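Local coordinates for HDLP (histone deacetylase-like protein) (Aquifex aeolicus, PDB 1C3R) that binds zinc and the hydroxamate inhibitor trichostatin A, and probably removes acetyl groups from lysine side chains as histone deacetylases do, at residues 168-173 and 190-195; 273-278 and 304-309; 296-301 and 333-338; 5-10 and 121-126. The protein carries 2 engineered substitutions. One frame throughout, in Å; residues are numbered along the deposited sequence.

Contact 1: 168-173 and 190-195; sequences DAHHCD and LHQSPE. With ZN (zinc ion), chain C; TSN (trichostatin a), chain D.
The imidazole of His170 is sandwiched: Gln192 NE2 lies off-centre over one face, C13 of trichostatin A over the opposite one, and Asp168 OD2 meets the edge in the ring plane. A second imidazole, His191, carries the CB of His171 over the centre of its face, a CH-pi contact of 3.5 Å from CB to the ring centroid. These groups sit where strands 162-166 and 185-192 of the parallel sheet of the arginase/deacetylase fold run out into the active-site loops. Zinc is bound there by Asp168 OD2 and His170 ND1, each at 2.1 Å, by Asp258, and by both oxygens of the hydroxamate. Asp168 suits its place twice over, because the same OD2 also accepts from His170 N at 2.8 Å with its anti lone pair, an Asx turn that fixes one ligand relative to the other. Gln192 belongs to the second shell. Its amide plane stands 72° from the His170 ring, its OE1 is held by Lys267 N, and its NE2 bonds to Ala169 O. His191 CG occupies the crowded position between backbone N and carbonyl carbon (chi1 47°), which sets the ring face against His171 CB. With an alanine here, His171 would probably lose the surface it rests on, and Ser189 OG and Gly203 O their imidazole partner. Ala169 O is gripped from opposite faces of its carbonyl plane, by Gln192 N at 2.8 Å and by Gln192 NE2 at 3.3 Å.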
# COMPACT_ATOMS: atom_id res chain seq x y z
N ASP A 168 -1.71 -14.33 11.50
CA ASP A 168 -1.17 -13.06 11.02
C ASP A 168 -2.38 -12.22 10.57
O ASP A 168 -3.34 -12.77 10.04
CB ASP A 168 -0.25 -13.31 9.83
CG ASP A 168 0.51 -12.07 9.38
OD1 ASP A 168 1.71 -11.96 9.71
OD2 ASP A 168 -0.09 -11.21 8.71
N ALA A 169 -2.32 -10.91 10.78
CA ALA A 169 -3.42 -10.03 10.37
C ALA A 169 -3.63 -9.94 8.86
O ALA A 169 -4.60 -9.33 8.40
CB ALA A 169 -3.21 -8.62 10.95
N HIS A 170 -2.72 -10.52 8.07
CA HIS A 170 -2.88 -10.50 6.62
C HIS A 170 -3.06 -11.91 6.08
O HIS A 170 -2.55 -12.87 6.64
CB HIS A 170 -1.67 -9.85 5.94
CG HIS A 170 -1.38 -8.46 6.40
ND1 HIS A 170 -0.61 -8.22 7.51
CD2 HIS A 170 -1.83 -7.28 5.90
CE1 HIS A 170 -0.60 -6.91 7.66
NE2 HIS A 170 -1.33 -6.30 6.71
N HIS A 171 -3.79 -12.04 4.98
CA HIS A 171 -4.05 -13.33 4.37
C HIS A 171 -2.80 -13.97 3.77
O HIS A 171 -1.99 -13.29 3.14
CB HIS A 171 -5.10 -13.19 3.27
CG HIS A 171 -5.43 -14.48 2.59
ND1 HIS A 171 -5.25 -14.67 1.24
CD2 HIS A 171 -5.92 -15.64 3.08
CE1 HIS A 171 -5.60 -15.91 0.92
NE2 HIS A 171 -6.01 -16.52 2.02
N CYS A 172 -2.65 -15.27 3.98
CA CYS A 172 -1.52 -16.04 3.47
C CYS A 172 -1.76 -16.46 2.02
O CYS A 172 -1.84 -17.65 1.71
CB CYS A 172 -1.30 -17.27 4.36
SG CYS A 172 -2.78 -18.30 4.66
N ASP A 173 -1.86 -15.48 1.12
CA ASP A 173 -2.10 -15.79 -0.28
C ASP A 173 -1.08 -16.77 -0.87
O ASP A 173 -1.44 -17.67 -1.63
CB ASP A 173 -2.17 -14.50 -1.13
CG ASP A 173 -0.90 -13.65 -1.06
OD1 ASP A 173 -0.80 -12.68 -1.84
OD2 ASP A 173 -0.01 -13.93 -0.23
N LEU A 190 -7.12 -16.35 9.50
CA LEU A 190 -7.93 -15.24 10.00
C LEU A 190 -7.11 -14.04 9.56
O LEU A 190 -5.89 -14.06 9.67
CB LEU A 190 -8.05 -15.23 11.53
CG LEU A 190 -8.58 -16.42 12.31
CD1 LEU A 190 -9.09 -15.89 13.65
CD2 LEU A 190 -9.72 -17.11 11.58
N HIS A 191 -7.77 -13.00 9.06
CA HIS A 191 -7.05 -11.83 8.59
C HIS A 191 -7.98 -10.66 8.29
O HIS A 191 -9.19 -10.81 8.28
CB HIS A 191 -6.27 -12.22 7.33
CG HIS A 191 -7.09 -13.00 6.34
ND1 HIS A 191 -7.19 -14.37 6.37
CD2 HIS A 191 -7.81 -12.59 5.27
CE1 HIS A 191 -7.94 -14.78 5.36
NE2 HIS A 191 -8.32 -13.72 4.67
N GLN A 192 -7.39 -9.49 8.08
CA GLN A 192 -8.18 -8.31 7.75
C GLN A 192 -8.78 -8.62 6.39
O GLN A 192 -8.10 -9.18 5.53
CB GLN A 192 -7.28 -7.08 7.63
CG GLN A 192 -6.35 -6.85 8.80
CD GLN A 192 -5.36 -5.74 8.54
OE1 GLN A 192 -5.68 -4.55 8.68
NE2 GLN A 192 -4.15 -6.11 8.15
N SER A 193 -10.04 -8.28 6.21
CA SER A 193 -10.70 -8.51 4.93
C SER A 193 -9.91 -7.88 3.79
O SER A 193 -9.46 -6.74 3.89
CB SER A 193 -12.10 -7.90 4.94
OG SER A 193 -12.64 -7.96 3.64
N PRO A 194 -9.75 -8.61 2.68
CA PRO A 194 -9.01 -8.12 1.51
C PRO A 194 -9.67 -6.87 0.93
O PRO A 194 -9.07 -6.16 0.13
CB PRO A 194 -9.09 -9.31 0.54
CG PRO A 194 -9.22 -10.49 1.48
CD PRO A 194 -10.26 -9.96 2.41
N GLU A 195 -10.90 -6.61 1.34
CA GLU A 195 -11.60 -5.43 0.83
C GLU A 195 -10.86 -4.15 1.21
O GLU A 195 -10.89 -3.18 0.46
CB GLU A 195 -13.04 -5.37 1.37
CG GLU A 195 -13.85 -6.63 1.10
CD GLU A 195 -15.33 -6.43 1.39
OE1 GLU A 195 -15.67 -5.85 2.45
OE2 GLU A 195 -16.16 -6.88 0.57
ZN ZN C . 0.89 -9.44 8.28
O1 TSN D . 1.82 -10.57 6.58
O2 TSN D . 2.52 -7.92 7.25
O3 TSN D . 1.51 -1.12 4.61
N1 TSN D . 1.63 -9.45 5.76
N2 TSN D . 7.19 1.42 2.85
C1 TSN D . 3.55 -0.80 3.43
C2 TSN D . 4.48 -1.17 2.45
C3 TSN D . 5.67 -0.47 2.22
C4 TSN D . 5.99 0.69 3.03
C5 TSN D . 5.04 1.07 4.03
C6 TSN D . 3.87 0.35 4.22
C7 TSN D . 2.27 -1.51 3.73
C8 TSN D . 1.91 -2.79 2.93
C9 TSN D . 1.84 -3.96 3.90
C10 TSN D . 2.26 -5.25 3.69
C11 TSN D . 2.06 -6.15 4.85
C12 TSN D . 2.46 -7.44 4.91
C13 TSN D . 2.23 -8.25 6.09
C14 TSN D . 0.54 -2.58 2.23
C15 TSN D . 2.89 -5.76 2.40
C17 TSN D . 7.52 2.56 3.73
C16 TSN D . 8.16 1.06 1.83
O HOH W 1 -5.49 -9.47 4.53

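Contact 2: 273-278 and 304-309; sequences VAFLKA and RAWTLI
Phe275 reaches across to the second helix with the CD2-CE2 side of its ring. Its CG stands anti to the backbone N (chi1 -175°), and this throws the ring outward from helix 272-286 into the space beside Ala305 and Ile309. Ala305 suits the spot because a lone methyl lets a bulky ring come close: its CB lies 4.1 Å from Phe275 CD2. One turn further on, Ile309 crosses the phenyl side chain at about a right angle, with CG1 at 3.9 Å from Phe275 CE2. The same ring corner meets the indole of Trp306, whose CD1 lies at the edge of the phenyl ring near its plane, 4.3 Å from CE2. The two helices run the same way and cross at -36°, with 9.5 Å between the axes of the short segments. They flank the short strand 290-292 in sequence, and helix 272-286 forms the helical part of a beta-alpha-beta crossover between the neighbouring parallel strands 250-254 and 290-292. Leu276 adds a further apolar touch, its CD1 standing 4.3 Å from Ile309 CD1. The isoleucine delta carbon gets there because its chain folds at chi2 (-61°), bringing a side chain that starts out alongside the interface back toward it. Isoleucine suits the place, since CG1 and CD1 face Phe275 while CG2 turns to Phe124. Trp306 starts out away from helix 272-286, and its indole NE1 donates to Leu255 O. Leu308 CD1 comes within 4.5 Å of Val273 N, close to Asn272 at the start of that helix.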
# COMPACT_ATOMS: atom_id res chain seq x y z
N VAL A 273 -2.41 -10.26 25.70
CA VAL A 273 -3.09 -11.34 26.39
C VAL A 273 -4.06 -12.08 25.49
O VAL A 273 -4.20 -13.29 25.59
CB VAL A 273 -3.82 -10.80 27.63
CG1 VAL A 273 -4.66 -11.88 28.28
CG2 VAL A 273 -2.78 -10.27 28.62
N ALA A 274 -4.74 -11.36 24.60
CA ALA A 274 -5.67 -12.01 23.69
C ALA A 274 -4.84 -12.84 22.71
O ALA A 274 -5.24 -13.94 22.31
CB ALA A 274 -6.49 -11.00 22.94
N PHE A 275 -3.69 -12.30 22.34
CA PHE A 275 -2.78 -12.97 21.42
C PHE A 275 -2.34 -14.31 22.03
O PHE A 275 -2.39 -15.36 21.39
CB PHE A 275 -1.57 -12.08 21.15
CG PHE A 275 -0.63 -12.63 20.11
CD1 PHE A 275 -1.01 -12.71 18.78
CD2 PHE A 275 0.65 -13.05 20.47
CE1 PHE A 275 -0.14 -13.22 17.82
CE2 PHE A 275 1.53 -13.56 19.51
CZ PHE A 275 1.13 -13.64 18.18
N LEU A 276 -1.90 -14.25 23.28
CA LEU A 276 -1.45 -15.44 24.01
C LEU A 276 -2.59 -16.43 24.15
O LEU A 276 -2.42 -17.64 23.95
CB LEU A 276 -0.95 -15.06 25.40
CG LEU A 276 -0.74 -16.21 26.39
CD1 LEU A 276 0.26 -17.19 25.82
CD2 LEU A 276 -0.26 -15.65 27.72
N LYS A 277 -3.75 -15.91 24.52
CA LYS A 277 -4.94 -16.73 24.71
C LYS A 277 -5.22 -17.49 23.42
O LYS A 277 -5.49 -18.69 23.44
CB LYS A 277 -6.13 -15.83 25.07
CG LYS A 277 -7.18 -16.48 25.96
CD LYS A 277 -7.80 -17.72 25.34
CE LYS A 277 -8.81 -18.38 26.28
NZ LYS A 277 -8.17 -18.85 27.55
N ALA A 278 -5.16 -16.78 22.29
CA ALA A 278 -5.40 -17.41 20.99
C ALA A 278 -4.45 -18.59 20.82
O ALA A 278 -4.84 -19.67 20.39
CB ALA A 278 -5.19 -16.41 19.86
N ARG A 304 7.47 -8.00 23.35
CA ARG A 304 6.63 -8.39 24.47
C ARG A 304 5.72 -9.56 24.13
O ARG A 304 5.63 -10.52 24.89
CB ARG A 304 5.79 -7.20 24.96
CG ARG A 304 6.59 -6.02 25.53
CD ARG A 304 5.63 -5.08 26.27
NE ARG A 304 4.48 -4.83 25.42
CZ ARG A 304 3.30 -4.41 25.85
NH1 ARG A 304 3.09 -4.17 27.13
NH2 ARG A 304 2.32 -4.26 24.97
N ALA A 305 5.08 -9.50 22.97
CA ALA A 305 4.17 -10.56 22.56
C ALA A 305 4.85 -11.92 22.47
O ALA A 305 4.37 -12.90 23.04
CB ALA A 305 3.51 -10.21 21.23
N TRP A 306 5.95 -12.00 21.74
CA TRP A 306 6.62 -13.28 21.62
C TRP A 306 7.25 -13.73 22.93
O TRP A 306 7.48 -14.93 23.12
CB TRP A 306 7.66 -13.28 20.48
CG TRP A 306 7.03 -13.33 19.12
CD1 TRP A 306 5.79 -13.80 18.81
CD2 TRP A 306 7.64 -12.96 17.87
NE1 TRP A 306 5.58 -13.77 17.45
CE2 TRP A 306 6.70 -13.25 16.85
CE3 TRP A 306 8.88 -12.43 17.51
CZ2 TRP A 306 6.97 -13.02 15.49
CZ3 TRP A 306 9.15 -12.20 16.16
CH2 TRP A 306 8.19 -12.49 15.17
N THR A 307 7.54 -12.80 23.83
CA THR A 307 8.10 -13.19 25.12
C THR A 307 7.01 -13.94 25.88
O THR A 307 7.30 -14.91 26.59
CB THR A 307 8.56 -11.96 25.96
OG1 THR A 307 9.75 -11.40 25.38
CG2 THR A 307 8.86 -12.37 27.40
N LEU A 308 5.76 -13.51 25.72
CA LEU A 308 4.64 -14.18 26.38
C LEU A 308 4.56 -15.60 25.83
O LEU A 308 4.48 -16.57 26.59
CB LEU A 308 3.32 -13.43 26.14
CG LEU A 308 3.22 -11.99 26.68
CD1 LEU A 308 1.85 -11.41 26.36
CD2 LEU A 308 3.46 -11.98 28.18
N ILE A 309 4.62 -15.72 24.51
CA ILE A 309 4.57 -17.03 23.86
C ILE A 309 5.68 -17.93 24.40
O ILE A 309 5.43 -19.08 24.76
CB ILE A 309 4.73 -16.90 22.32
CG1 ILE A 309 3.57 -16.09 21.74
CG2 ILE A 309 4.78 -18.27 21.68
CD1 ILE A 309 2.22 -16.72 21.98

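Contact 3: 296-301 and 333-338; sequences GYHPYA and IDFEEF. With TSN (trichostatin a), chain D.
Phe335 drives its CE2-CZ edge toward the face of His298, an edge-to-face pair with planes at 62° and centroids 4.6 Å apart. Its side chain leaves with CG anti to the backbone N (chi1 179°), which carries the ring from loop 333-338 up to the start of helix 299-314. One phenyl face receives Pro299, whose CD stands 3.6 Å from the ring centroid in a CH-pi contact. Proline is apt in the first turn of a helix, where no backbone N-H is needed, and its slightly polarised CD hydrogens favour an aromatic face. A second edge-to-face contact, looser than the first, turns Phe335 toward Tyr300 and completes an aromatic cluster. Ile333 CD1 extends the apolar patch, 4.1 Å from Pro299 CB. A serine in place of Phe335 would probably open a gap beside Pro299 and leave the His298 ring without its aromatic cover. The side chain of neighbouring Tyr297 leads away from loop 333-338, into the inhibitor pocket, where its hydroxyl donates to O2 of trichostatin A; the modelled separation is very short and its exact value doubtful. Glu337 lies at the edge of His298, carboxylate and imidazole only 19° from coplanar, with OE1 3.1 Å from CE1. Glu337 OE2 is bonded to Tyr264 OH, which helps hold the carboxylate beside the imidazole, and its negative charge would tend to favour a protonated His298.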
# COMPACT_ATOMS: atom_id res chain seq x y z
N GLY A 296 5.22 -8.44 11.72
CA GLY A 296 5.24 -7.68 12.96
C GLY A 296 6.18 -6.52 12.73
O GLY A 296 7.36 -6.72 12.43
N TYR A 297 5.68 -5.29 12.88
CA TYR A 297 6.51 -4.13 12.60
C TYR A 297 6.75 -3.15 13.74
O TYR A 297 7.43 -2.14 13.56
CB TYR A 297 5.96 -3.42 11.38
CG TYR A 297 5.59 -4.43 10.31
CD1 TYR A 297 4.38 -5.11 10.36
CD2 TYR A 297 6.52 -4.81 9.34
CE1 TYR A 297 4.10 -6.14 9.47
CE2 TYR A 297 6.25 -5.85 8.46
CZ TYR A 297 5.04 -6.51 8.53
OH TYR A 297 4.77 -7.58 7.69
N HIS A 298 6.18 -3.44 14.90
CA HIS A 298 6.41 -2.59 16.06
C HIS A 298 7.35 -3.39 16.96
O HIS A 298 6.95 -4.40 17.53
CB HIS A 298 5.11 -2.30 16.81
CG HIS A 298 5.27 -1.27 17.88
ND1 HIS A 298 4.77 0.01 17.77
CD2 HIS A 298 5.96 -1.31 19.05
CE1 HIS A 298 5.14 0.72 18.82
NE2 HIS A 298 5.86 -0.06 19.61
N PRO A 299 8.60 -2.93 17.11
CA PRO A 299 9.61 -3.61 17.93
C PRO A 299 9.19 -3.95 19.35
O PRO A 299 9.46 -5.05 19.82
CB PRO A 299 10.79 -2.63 17.88
CG PRO A 299 10.09 -1.29 17.70
CD PRO A 299 9.16 -1.68 16.58
N TYR A 300 8.53 -3.02 20.04
CA TYR A 300 8.11 -3.28 21.41
C TYR A 300 6.99 -4.31 21.45
O TYR A 300 7.01 -5.23 22.27
CB TYR A 300 7.64 -1.99 22.11
CG TYR A 300 8.59 -0.81 22.02
CD1 TYR A 300 9.90 -0.95 21.56
CD2 TYR A 300 8.17 0.47 22.40
CE1 TYR A 300 10.77 0.14 21.49
CE2 TYR A 300 9.02 1.57 22.33
CZ TYR A 300 10.31 1.40 21.87
OH TYR A 300 11.14 2.49 21.79
N ALA A 301 6.01 -4.14 20.57
CA ALA A 301 4.88 -5.06 20.51
C ALA A 301 5.37 -6.48 20.24
O ALA A 301 4.97 -7.44 20.90
CB ALA A 301 3.91 -4.64 19.41
N ILE A 333 16.70 1.07 20.55
CA ILE A 333 16.35 0.68 19.19
C ILE A 333 16.08 1.86 18.26
O ILE A 333 15.64 2.93 18.67
CB ILE A 333 15.12 -0.24 19.18
CG1 ILE A 333 15.41 -1.50 19.99
CG2 ILE A 333 14.78 -0.63 17.75
CD1 ILE A 333 14.24 -2.45 20.07
N ASP A 334 16.37 1.63 16.98
CA ASP A 334 16.17 2.60 15.92
C ASP A 334 14.73 2.51 15.42
O ASP A 334 14.48 2.05 14.31
CB ASP A 334 17.16 2.29 14.79
CG ASP A 334 17.14 0.82 14.36
OD1 ASP A 334 16.11 0.36 13.81
OD2 ASP A 334 18.15 0.12 14.58
N PHE A 335 13.78 2.97 16.24
CA PHE A 335 12.38 2.87 15.85
C PHE A 335 11.65 4.13 15.39
O PHE A 335 11.71 4.48 14.21
CB PHE A 335 11.59 2.20 16.99
CG PHE A 335 10.13 2.05 16.71
CD1 PHE A 335 9.70 1.49 15.52
CD2 PHE A 335 9.19 2.49 17.64
CE1 PHE A 335 8.34 1.37 15.25
CE2 PHE A 335 7.83 2.37 17.38
CZ PHE A 335 7.41 1.81 16.18
N GLU A 336 10.94 4.79 16.31
CA GLU A 336 10.17 6.00 16.04
C GLU A 336 8.73 5.67 15.66
O GLU A 336 8.47 5.08 14.62
CB GLU A 336 10.82 6.86 14.95
CG GLU A 336 10.08 8.16 14.67
CD GLU A 336 10.80 9.04 13.67
OE1 GLU A 336 11.96 9.41 13.93
OE2 GLU A 336 10.20 9.38 12.62
N GLU A 337 7.81 6.06 16.53
CA GLU A 337 6.39 5.81 16.35
C GLU A 337 5.86 6.50 15.08
O GLU A 337 6.16 7.66 14.84
CB GLU A 337 5.65 6.31 17.59
CG GLU A 337 4.35 5.60 17.87
CD GLU A 337 4.54 4.13 18.18
OE1 GLU A 337 5.25 3.79 19.15
OE2 GLU A 337 3.97 3.31 17.44
N PHE A 338 5.08 5.78 14.28
CA PHE A 338 4.53 6.34 13.05
C PHE A 338 3.67 7.57 13.34
O PHE A 338 3.58 8.48 12.51
CB PHE A 338 3.66 5.31 12.33
CG PHE A 338 3.16 5.77 10.98
CD1 PHE A 338 4.01 5.78 9.88
CD2 PHE A 338 1.85 6.20 10.82
CE1 PHE A 338 3.55 6.21 8.63
CE2 PHE A 338 1.38 6.63 9.58
CZ PHE A 338 2.24 6.64 8.48
O1 TSN D . 1.82 -10.57 6.58
O2 TSN D . 2.52 -7.92 7.25
O3 TSN D . 1.51 -1.12 4.61
N1 TSN D . 1.63 -9.45 5.76
N2 TSN D . 7.19 1.42 2.85
C1 TSN D . 3.55 -0.80 3.43
C2 TSN D . 4.48 -1.17 2.45
C3 TSN D . 5.67 -0.47 2.22
C4 TSN D . 5.99 0.69 3.03
C5 TSN D . 5.04 1.07 4.03
C6 TSN D . 3.87 0.35 4.22
C7 TSN D . 2.27 -1.51 3.73
C8 TSN D . 1.91 -2.79 2.93
C9 TSN D . 1.84 -3.96 3.90
C10 TSN D . 2.26 -5.25 3.69
C11 TSN D . 2.06 -6.15 4.85
C12 TSN D . 2.46 -7.44 4.91
C13 TSN D . 2.23 -8.25 6.09
C14 TSN D . 0.54 -2.58 2.23
C15 TSN D . 2.89 -5.76 2.40
C17 TSN D . 7.52 2.56 3.73
C16 TSN D . 8.16 1.06 1.83

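Contact 4: 5-10 and 121-126; sequences KLIGTL and NVAFNP
Leu6 and Phe124 lie side by side on one face of two adjacent parallel strands, 4-8 and 122-125, in the sheet of this alpha/beta fold. With CG anti to the backbone N (chi1 -176°), Leu6 sends CD2 into the notch between the Phe124 ring and Pro126: CD2 is 3.6 Å from Phe124 CD2 and 3.9 Å from Pro126 CD. The proline, just past the strand end, also covers the centre of one phenyl face, and the two residues together form the wall against which Leu6 CD2 lies. Leucine fits because its forked end can fill such a corner. Helix 28-37 packs on this side, bringing Leu32 to Leu6 and Leu31 to Pro126. The other face is contoured differently. Ala123 is merely a methyl bump, and its small size lets the end of Ile7 come in, CD1 pressing on Ala123 CB at 3.3 Å, tighter than usual van der Waals contact. Lys5 flanks the same methyl with its CB, and helix 98-118 lies over Ile7 and Asn125. Three backbone bonds zip the strands in parallel register: Lys5 N to Val122 O at 2.8 Å, Phe124 N to Lys5 O at 3.2 Å, and Ile7 N to Phe124 O at 3.0 Å. The pairing then stops, for Pro126 has no N-H to continue it. Ile7 O is consequently buried without a polar partner, and Pro126 CD sits 3.6 Å from that oxygen.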
# COMPACT_ATOMS: atom_id res chain seq x y z
N LYS A 5 12.31 -25.80 22.71
CA LYS A 5 13.42 -25.09 22.10
C LYS A 5 13.01 -23.83 21.35
O LYS A 5 11.87 -23.70 20.90
CB LYS A 5 14.17 -26.01 21.13
CG LYS A 5 14.89 -27.20 21.76
CD LYS A 5 16.07 -26.75 22.61
CE LYS A 5 16.87 -27.94 23.14
NZ LYS A 5 16.06 -28.83 24.00
N LEU A 6 13.96 -22.91 21.21
CA LEU A 6 13.75 -21.68 20.48
C LEU A 6 14.84 -21.68 19.40
O LEU A 6 16.02 -21.85 19.70
CB LEU A 6 13.92 -20.47 21.41
CG LEU A 6 13.65 -19.06 20.85
CD1 LEU A 6 14.70 -18.68 19.83
CD2 LEU A 6 12.26 -19.00 20.24
N ILE A 7 14.43 -21.53 18.14
CA ILE A 7 15.39 -21.52 17.05
C ILE A 7 15.65 -20.07 16.64
O ILE A 7 14.72 -19.32 16.36
CB ILE A 7 14.86 -22.31 15.83
CG1 ILE A 7 14.82 -23.81 16.13
CG2 ILE A 7 15.79 -22.11 14.64
CD1 ILE A 7 13.89 -24.22 17.24
N GLY A 8 16.92 -19.68 16.64
CA GLY A 8 17.26 -18.32 16.27
C GLY A 8 18.74 -18.03 16.35
O GLY A 8 19.56 -18.91 16.62
N THR A 9 19.08 -16.77 16.10
CA THR A 9 20.46 -16.30 16.12
C THR A 9 20.47 -14.78 16.05
O THR A 9 19.54 -14.17 15.52
CB THR A 9 21.25 -16.82 14.92
OG1 THR A 9 22.55 -16.22 14.91
CG2 THR A 9 20.54 -16.47 13.62
N LEU A 10 21.52 -14.16 16.58
CA LEU A 10 21.65 -12.71 16.54
C LEU A 10 22.00 -12.27 15.12
O LEU A 10 21.75 -11.12 14.74
CB LEU A 10 22.75 -12.26 17.50
CG LEU A 10 22.46 -12.31 19.01
CD1 LEU A 10 21.95 -13.67 19.42
CD2 LEU A 10 23.73 -11.96 19.76
N ASN A 121 10.17 -33.05 20.38
CA ASN A 121 10.30 -31.80 21.12
C ASN A 121 9.35 -30.77 20.54
O ASN A 121 8.63 -31.04 19.59
CB ASN A 121 11.73 -31.26 21.06
CG ASN A 121 12.75 -32.25 21.58
OD1 ASN A 121 12.54 -32.89 22.61
ND2 ASN A 121 13.88 -32.36 20.89
N VAL A 122 9.35 -29.58 21.14
CA VAL A 122 8.50 -28.49 20.68
C VAL A 122 9.41 -27.31 20.41
O VAL A 122 10.22 -26.94 21.25
CB VAL A 122 7.47 -28.10 21.76
CG1 VAL A 122 6.58 -26.99 21.23
CG2 VAL A 122 6.64 -29.31 22.15
N ALA A 123 9.27 -26.73 19.22
CA ALA A 123 10.12 -25.61 18.86
C ALA A 123 9.34 -24.43 18.28
O ALA A 123 8.26 -24.58 17.72
CB ALA A 123 11.17 -26.06 17.86
N PHE A 124 9.93 -23.25 18.43
CA PHE A 124 9.34 -22.02 17.94
C PHE A 124 10.38 -21.32 17.08
O PHE A 124 11.51 -21.10 17.52
CB PHE A 124 8.90 -21.16 19.13
CG PHE A 124 8.46 -19.76 18.77
CD1 PHE A 124 7.73 -19.51 17.61
CD2 PHE A 124 8.71 -18.70 19.64
CE1 PHE A 124 7.25 -18.23 17.33
CE2 PHE A 124 8.24 -17.42 19.37
CZ PHE A 124 7.51 -17.19 18.21
N ASN A 125 10.01 -21.02 15.85
CA ASN A 125 10.89 -20.30 14.92
C ASN A 125 10.26 -18.95 14.59
O ASN A 125 9.52 -18.81 13.62
CB ASN A 125 11.10 -21.07 13.62
CG ASN A 125 11.80 -20.23 12.58
OD1 ASN A 125 12.63 -19.38 12.92
ND2 ASN A 125 11.50 -20.46 11.31
N PRO A 126 10.54 -17.93 15.42
CA PRO A 126 10.01 -16.58 15.22
C PRO A 126 10.36 -15.92 13.89
O PRO A 126 9.68 -14.98 13.49
CB PRO A 126 10.59 -15.83 16.43
CG PRO A 126 11.90 -16.57 16.67
CD PRO A 126 11.37 -17.97 16.63

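In the fold
Along the chain contact 4 closes first, contact 1 follows, and contacts 2 and 3 interleave near the end, both using helix 299-314. Contacts 1 and 4 reach the same parallel sheet, with centres 25 Å apart on opposite sides of the chain's centre. Contact 2 touches contact 4: Trp306 packs edge-to-face on Phe124, and its CH2 lies 3.3 Å from Pro126 O, tying helix 299-314 to the sheet. Contacts 2 and 3 have centres 17 Å apart. Contacts 1 and 3 do not touch, yet both reach trichostatin A, so strand-end loops and the residues just before helix 299-314 both contribute to the inhibitor pocket at the zinc.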